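Local coordinates for PT26-6P (Thermococcus sp., PDB 2WB7), which is of unknown function but is encoded by a mobile extrachromosomal element of Euryarchaea and combines immunoglobulin-like domains with a helical domain, at residues A[405-408]-A[409-412]; A[422-425]-A[426-429]. All coordinates share one frame; numbering follows the deposited sequence.

Contact 1 of 2, residues A[405-408]-A[409-412]; sequences KKDR and EKIN
D407 meets K410 through both of its carboxylate oxygens. OD2 takes the salt bridge from K410 NZ at 2.7 Å, the ammonium arriving nearly in line with the C-O bond, while OD1 accepts a weak bond from K410 N at 3.4 Å. The lysine chain stays extended as far as CE and bends only at its last torsion (chi4 74°), which turns NZ back to OD2; its CG and CD lie close alongside the same oxygen. D407 is thus the N-cap of helix 408-438, entered just after a Schellman motif at K406 has closed helix 393-404, and an inverse gamma turn centred on D407 joins the two. The D407 carbonyl serves the first turn as well: I411 N, in the carbonyl plane, donates to D407 O at 3.1 Å with an N-H...O angle of 166°, and K410 N adds a weak second bond. One residue on, R408 O accepts from N412 N at 3.1 Å, from well above the carbonyl plane. The R408 guanidinium, carried off on a chain bent at chi2 and chi3, has its NH2 bonded to the carbonyls of A466 and Q468, with I411 CD1 over one face. I411 itself packs against L402 and Y403 of helix 393-404.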
ATOM      1  N   LYS A 405      37.328  31.166  19.512  1.00 47.86           N
ATOM      2  CA  LYS A 405      38.564  31.424  20.215  1.00 48.37           C
ATOM      3  C   LYS A 405      39.650  31.830  19.236  1.00 48.57           C
ATOM      4  O   LYS A 405      40.778  32.075  19.635  1.00 48.61           O
ATOM      5  CB  LYS A 405      39.013  30.160  20.944  1.00 48.75           C
ATOM      6  CG  LYS A 405      38.073  29.698  22.063  1.00 50.48           C
ATOM      7  CD  LYS A 405      38.547  28.382  22.704  1.00 53.40           C
ATOM      8  CE  LYS A 405      40.055  28.397  23.024  1.00 55.91           C
ATOM      9  NZ  LYS A 405      40.500  29.426  24.038  1.00 58.22           N
ATOM     10  N   LYS A 406      39.325  31.858  17.947  1.00 48.96           N
ATOM     11  CA  LYS A 406      40.278  32.264  16.912  1.00 49.18           C
ATOM     12  C   LYS A 406      41.484  31.344  16.790  1.00 49.12           C
ATOM     13  O   LYS A 406      42.516  31.746  16.262  1.00 49.25           O
ATOM     14  CB  LYS A 406      40.796  33.663  17.207  1.00 49.21           C
ATOM     15  CG  LYS A 406      39.734  34.711  17.293  1.00 50.65           C
ATOM     16  CD  LYS A 406      39.674  35.505  16.001  1.00 53.95           C
ATOM     17  CE  LYS A 406      39.055  36.865  16.236  1.00 55.77           C
ATOM     18  NZ  LYS A 406      39.874  37.649  17.214  1.00 56.74           N
ATOM     19  N   ASP A 407      41.373  30.119  17.284  1.00 49.03           N
ATOM     20  CA  ASP A 407      42.527  29.227  17.298  1.00 49.08           C
ATOM     21  C   ASP A 407      42.713  28.502  15.967  1.00 48.92           C
ATOM     22  O   ASP A 407      42.389  27.332  15.855  1.00 49.19           O
ATOM     23  CB  ASP A 407      42.408  28.219  18.442  1.00 49.15           C
ATOM     24  CG  ASP A 407      43.716  27.486  18.712  1.00 49.47           C
ATOM     25  OD1 ASP A 407      44.654  27.640  17.889  1.00 49.64           O
ATOM     26  OD2 ASP A 407      43.798  26.741  19.727  1.00 48.78           O
ATOM     27  N   ARG A 408      43.267  29.196  14.978  1.00 48.87           N
ATOM     28  CA  ARG A 408      43.313  28.707  13.602  1.00 48.97           C
ATOM     29  C   ARG A 408      44.251  27.536  13.432  1.00 48.79           C
ATOM     30  O   ARG A 408      44.151  26.766  12.465  1.00 48.91           O
ATOM     31  CB  ARG A 408      43.736  29.827  12.655  1.00 49.14           C
ATOM     32  CG  ARG A 408      42.904  31.093  12.808  1.00 50.33           C
ATOM     33  CD  ARG A 408      41.423  30.800  12.614  1.00 52.54           C
ATOM     34  NE  ARG A 408      41.143  30.291  11.271  1.00 52.86           N
ATOM     35  CZ  ARG A 408      39.987  30.458  10.639  1.00 52.60           C
ATOM     36  NH1 ARG A 408      38.998  31.126  11.224  1.00 52.41           N
ATOM     37  NH2 ARG A 408      39.825  29.966   9.422  1.00 52.19           N
ATOM     38  N   GLU A 409      45.172  27.408  14.368  1.00 48.43           N
ATOM     39  CA  GLU A 409      46.131  26.341  14.287  1.00 48.55           C
ATOM     40  C   GLU A 409      45.481  25.033  14.736  1.00 47.68           C
ATOM     41  O   GLU A 409      45.823  23.955  14.248  1.00 47.31           O
ATOM     42  CB  GLU A 409      47.338  26.671  15.155  1.00 49.25           C
ATOM     43  CG  GLU A 409      48.392  25.591  15.163  1.00 52.80           C
ATOM     44  CD  GLU A 409      49.368  25.722  16.331  1.00 58.55           C
ATOM     45  OE1 GLU A 409      50.519  25.243  16.188  1.00 60.16           O
ATOM     46  OE2 GLU A 409      48.991  26.296  17.389  1.00 61.32           O
ATOM     47  N   LYS A 410      44.542  25.127  15.670  1.00 46.60           N
ATOM     48  CA  LYS A 410      43.863  23.929  16.154  1.00 45.67           C
ATOM     49  C   LYS A 410      42.750  23.535  15.186  1.00 44.64           C
ATOM     50  O   LYS A 410      42.455  22.351  14.976  1.00 43.89           O
ATOM     51  CB  LYS A 410      43.281  24.163  17.548  1.00 45.85           C
ATOM     52  CG  LYS A 410      44.264  24.015  18.690  1.00 46.88           C
ATOM     53  CD  LYS A 410      43.497  23.775  19.982  1.00 50.21           C
ATOM     54  CE  LYS A 410      44.417  23.701  21.199  1.00 51.38           C
ATOM     55  NZ  LYS A 410      44.909  25.045  21.566  1.00 52.42           N
ATOM     56  N   ILE A 411      42.115  24.548  14.618  1.00 43.62           N
ATOM     57  CA  ILE A 411      41.145  24.294  13.586  1.00 42.84           C
ATOM     58  C   ILE A 411      41.854  23.490  12.512  1.00 42.68           C
ATOM     59  O   ILE A 411      41.313  22.514  12.003  1.00 42.66           O
ATOM     60  CB  ILE A 411      40.579  25.593  13.025  1.00 42.55           C
ATOM     61  CG1 ILE A 411      39.549  26.156  14.011  1.00 41.89           C
ATOM     62  CG2 ILE A 411      39.943  25.342  11.688  1.00 41.17           C
ATOM     63  CD1 ILE A 411      39.243  27.601  13.832  1.00 40.13           C
ATOM     64  N   ASN A 412      43.081  23.890  12.196  1.00 42.20           N
ATOM     65  CA  ASN A 412      43.888  23.201  11.203  1.00 41.87           C
ATOM     66  C   ASN A 412      44.232  21.776  11.600  1.00 41.59           C
ATOM     67  O   ASN A 412      44.080  20.852  10.815  1.00 41.92           O
ATOM     68  CB  ASN A 412      45.161  23.986  10.929  1.00 42.14           C
ATOM     69  CG  ASN A 412      44.936  25.149   9.982  1.00 42.96           C
ATOM     70  OD1 ASN A 412      43.906  25.237   9.317  1.00 43.92           O
ATOM     71  ND2 ASN A 412      45.905  26.046   9.910  1.00 43.79           N
TER

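Contact 2 of 2, residues A[422-425]-A[426-429]; sequences LQEK and IDEA
I426 N donates to L422 O at 2.8 Å and D427 N to Q423 O at 2.9 Å, the shortest bonds of this alpha-helical turn. A429 N follows, reaching K425 O at 3.1 Å; E428 N makes a longer bond to E424 O at 3.3 Å and a weak one to K425 O. K425 is buried, and its NZ turns to other parts of the chain, forming salt bridges with D489 and E485 and donating to the carbonyls of T387 and Y388. On the exposed side, E424 stands between two acids. Bent at chi2 (61°), its chain folds forward along the helix, placing OE2 3.3 Å from D427 OD2 and OE1 3.0 Å from E428 OE1, with the E424 carboxylate plane steeply turned against both neighbours. Around the helix, I426 sets CB and CG1 against the carbonyl oxygen of L422. L422, I426 and A429 also pack on helix 442-465, touching I459, Y455 and I452 respectively. Clustering three acids may raise the proton affinity of one, although a crystal neighbour touches all three and may influence their placement; the charge of K425 is probably balanced by D489 and E485 of helix 471-499.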
ATOM      1  N   LEU A 422      38.484  10.391   6.729  1.00 37.19           N
ATOM      2  CA  LEU A 422      37.702  10.292   5.501  1.00 37.27           C
ATOM      3  C   LEU A 422      38.480   9.594   4.389  1.00 38.53           C
ATOM      4  O   LEU A 422      37.929   8.786   3.630  1.00 38.55           O
ATOM      5  CB  LEU A 422      37.235  11.668   5.040  1.00 36.54           C
ATOM      6  CG  LEU A 422      36.216  12.293   5.999  1.00 34.53           C
ATOM      7  CD1 LEU A 422      35.935  13.732   5.644  1.00 32.77           C
ATOM      8  CD2 LEU A 422      34.935  11.483   6.047  1.00 33.56           C
ATOM      9  N   GLN A 423      39.766   9.910   4.287  1.00 39.78           N
ATOM     10  CA  GLN A 423      40.624   9.213   3.353  1.00 40.92           C
ATOM     11  C   GLN A 423      40.522   7.716   3.608  1.00 41.69           C
ATOM     12  O   GLN A 423      40.497   6.905   2.674  1.00 41.73           O
ATOM     13  CB  GLN A 423      42.061   9.691   3.503  1.00 41.09           C
ATOM     14  CG  GLN A 423      42.456  10.752   2.484  1.00 42.88           C
ATOM     15  CD  GLN A 423      43.586  11.664   2.971  1.00 45.03           C
ATOM     16  OE1 GLN A 423      44.094  11.516   4.094  1.00 45.85           O
ATOM     17  NE2 GLN A 423      43.976  12.619   2.125  1.00 44.21           N
ATOM     18  N   GLU A 424      40.442   7.346   4.879  1.00 42.31           N
ATOM     19  CA  GLU A 424      40.330   5.942   5.215  1.00 43.26           C
ATOM     20  C   GLU A 424      38.998   5.372   4.753  1.00 42.88           C
ATOM     21  O   GLU A 424      38.958   4.317   4.140  1.00 43.51           O
ATOM     22  CB  GLU A 424      40.527   5.717   6.711  1.00 43.85           C
ATOM     23  CG  GLU A 424      40.086   4.343   7.185  1.00 47.83           C
ATOM     24  CD  GLU A 424      40.845   3.185   6.521  1.00 53.69           C
ATOM     25  OE1 GLU A 424      40.647   2.029   6.954  1.00 56.10           O
ATOM     26  OE2 GLU A 424      41.626   3.417   5.562  1.00 56.35           O
ATOM     27  N   LYS A 425      37.905   6.065   5.036  1.00 42.55           N
ATOM     28  CA  LYS A 425      36.590   5.642   4.546  1.00 42.26           C
ATOM     29  C   LYS A 425      36.571   5.523   3.020  1.00 42.58           C
ATOM     30  O   LYS A 425      35.901   4.661   2.465  1.00 42.14           O
ATOM     31  CB  LYS A 425      35.491   6.595   5.042  1.00 41.92           C
ATOM     32  CG  LYS A 425      35.101   6.343   6.502  1.00 41.95           C
ATOM     33  CD  LYS A 425      34.455   7.545   7.148  1.00 42.20           C
ATOM     34  CE  LYS A 425      32.951   7.606   6.900  1.00 41.48           C
ATOM     35  NZ  LYS A 425      32.208   6.840   7.926  1.00 40.94           N
ATOM     36  N   ILE A 426      37.314   6.396   2.347  1.00 43.32           N
ATOM     37  CA  ILE A 426      37.455   6.311   0.904  1.00 44.08           C
ATOM     38  C   ILE A 426      38.160   5.027   0.489  1.00 45.15           C
ATOM     39  O   ILE A 426      37.737   4.354  -0.452  1.00 44.73           O
ATOM     40  CB  ILE A 426      38.207   7.518   0.351  1.00 43.89           C
ATOM     41  CG1 ILE A 426      37.295   8.741   0.373  1.00 43.83           C
ATOM     42  CG2 ILE A 426      38.648   7.262  -1.064  1.00 43.53           C
ATOM     43  CD1 ILE A 426      37.933   9.996  -0.175  1.00 42.52           C
ATOM     44  N   ASP A 427      39.239   4.691   1.187  1.00 46.66           N
ATOM     45  CA  ASP A 427      39.957   3.450   0.912  1.00 48.56           C
ATOM     46  C   ASP A 427      39.028   2.248   0.906  1.00 49.03           C
ATOM     47  O   ASP A 427      39.247   1.305   0.145  1.00 49.83           O
ATOM     48  CB  ASP A 427      41.081   3.206   1.927  1.00 49.25           C
ATOM     49  CG  ASP A 427      42.254   4.160   1.742  1.00 52.11           C
ATOM     50  OD1 ASP A 427      42.340   4.795   0.659  1.00 55.16           O
ATOM     51  OD2 ASP A 427      43.084   4.281   2.679  1.00 55.02           O
ATOM     52  N   GLU A 428      38.006   2.259   1.759  1.00 49.26           N
ATOM     53  CA  GLU A 428      37.127   1.105   1.882  1.00 49.51           C
ATOM     54  C   GLU A 428      36.036   1.138   0.849  1.00 48.93           C
ATOM     55  O   GLU A 428      35.560   0.095   0.402  1.00 48.90           O
ATOM     56  CB  GLU A 428      36.534   1.028   3.277  1.00 49.93           C
ATOM     57  CG  GLU A 428      37.595   0.724   4.325  1.00 54.07           C
ATOM     58  CD  GLU A 428      37.058   0.792   5.743  1.00 58.55           C
ATOM     59  OE1 GLU A 428      37.778   1.306   6.637  1.00 60.36           O
ATOM     60  OE2 GLU A 428      35.904   0.343   5.952  1.00 60.18           O
ATOM     61  N   ALA A 429      35.639   2.347   0.471  1.00 48.39           N
ATOM     62  CA  ALA A 429      34.707   2.519  -0.617  1.00 47.90           C
ATOM     63  C   ALA A 429      35.361   1.961  -1.874  1.00 47.82           C
ATOM     64  O   ALA A 429      34.683   1.381  -2.728  1.00 47.71           O
ATOM     65  CB  ALA A 429      34.355   3.989  -0.796  1.00 47.70           C
TER

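Both contacts belong to helix 408-438 of the helical domain and follow in series along it: contact 1 forms its N-terminal end, where the chain arrives from helix 393-404, and contact 2 is centred nearly five turns farther on. Their centres are 26 Å apart and their nearest atoms about 12 Å, so the two do not touch. Contact 1 is the more peripheral, 53 Å from the centre of the chain against 39 Å for contact 2. The surroundings change along the helix: its start meets helix 393-404 and the loop containing A466, whereas 422-429 packs on helix 442-465 and is tied to helix 471-499 by the salt bridges of K425. One long helix thereby ties successive neighbours together within the domain.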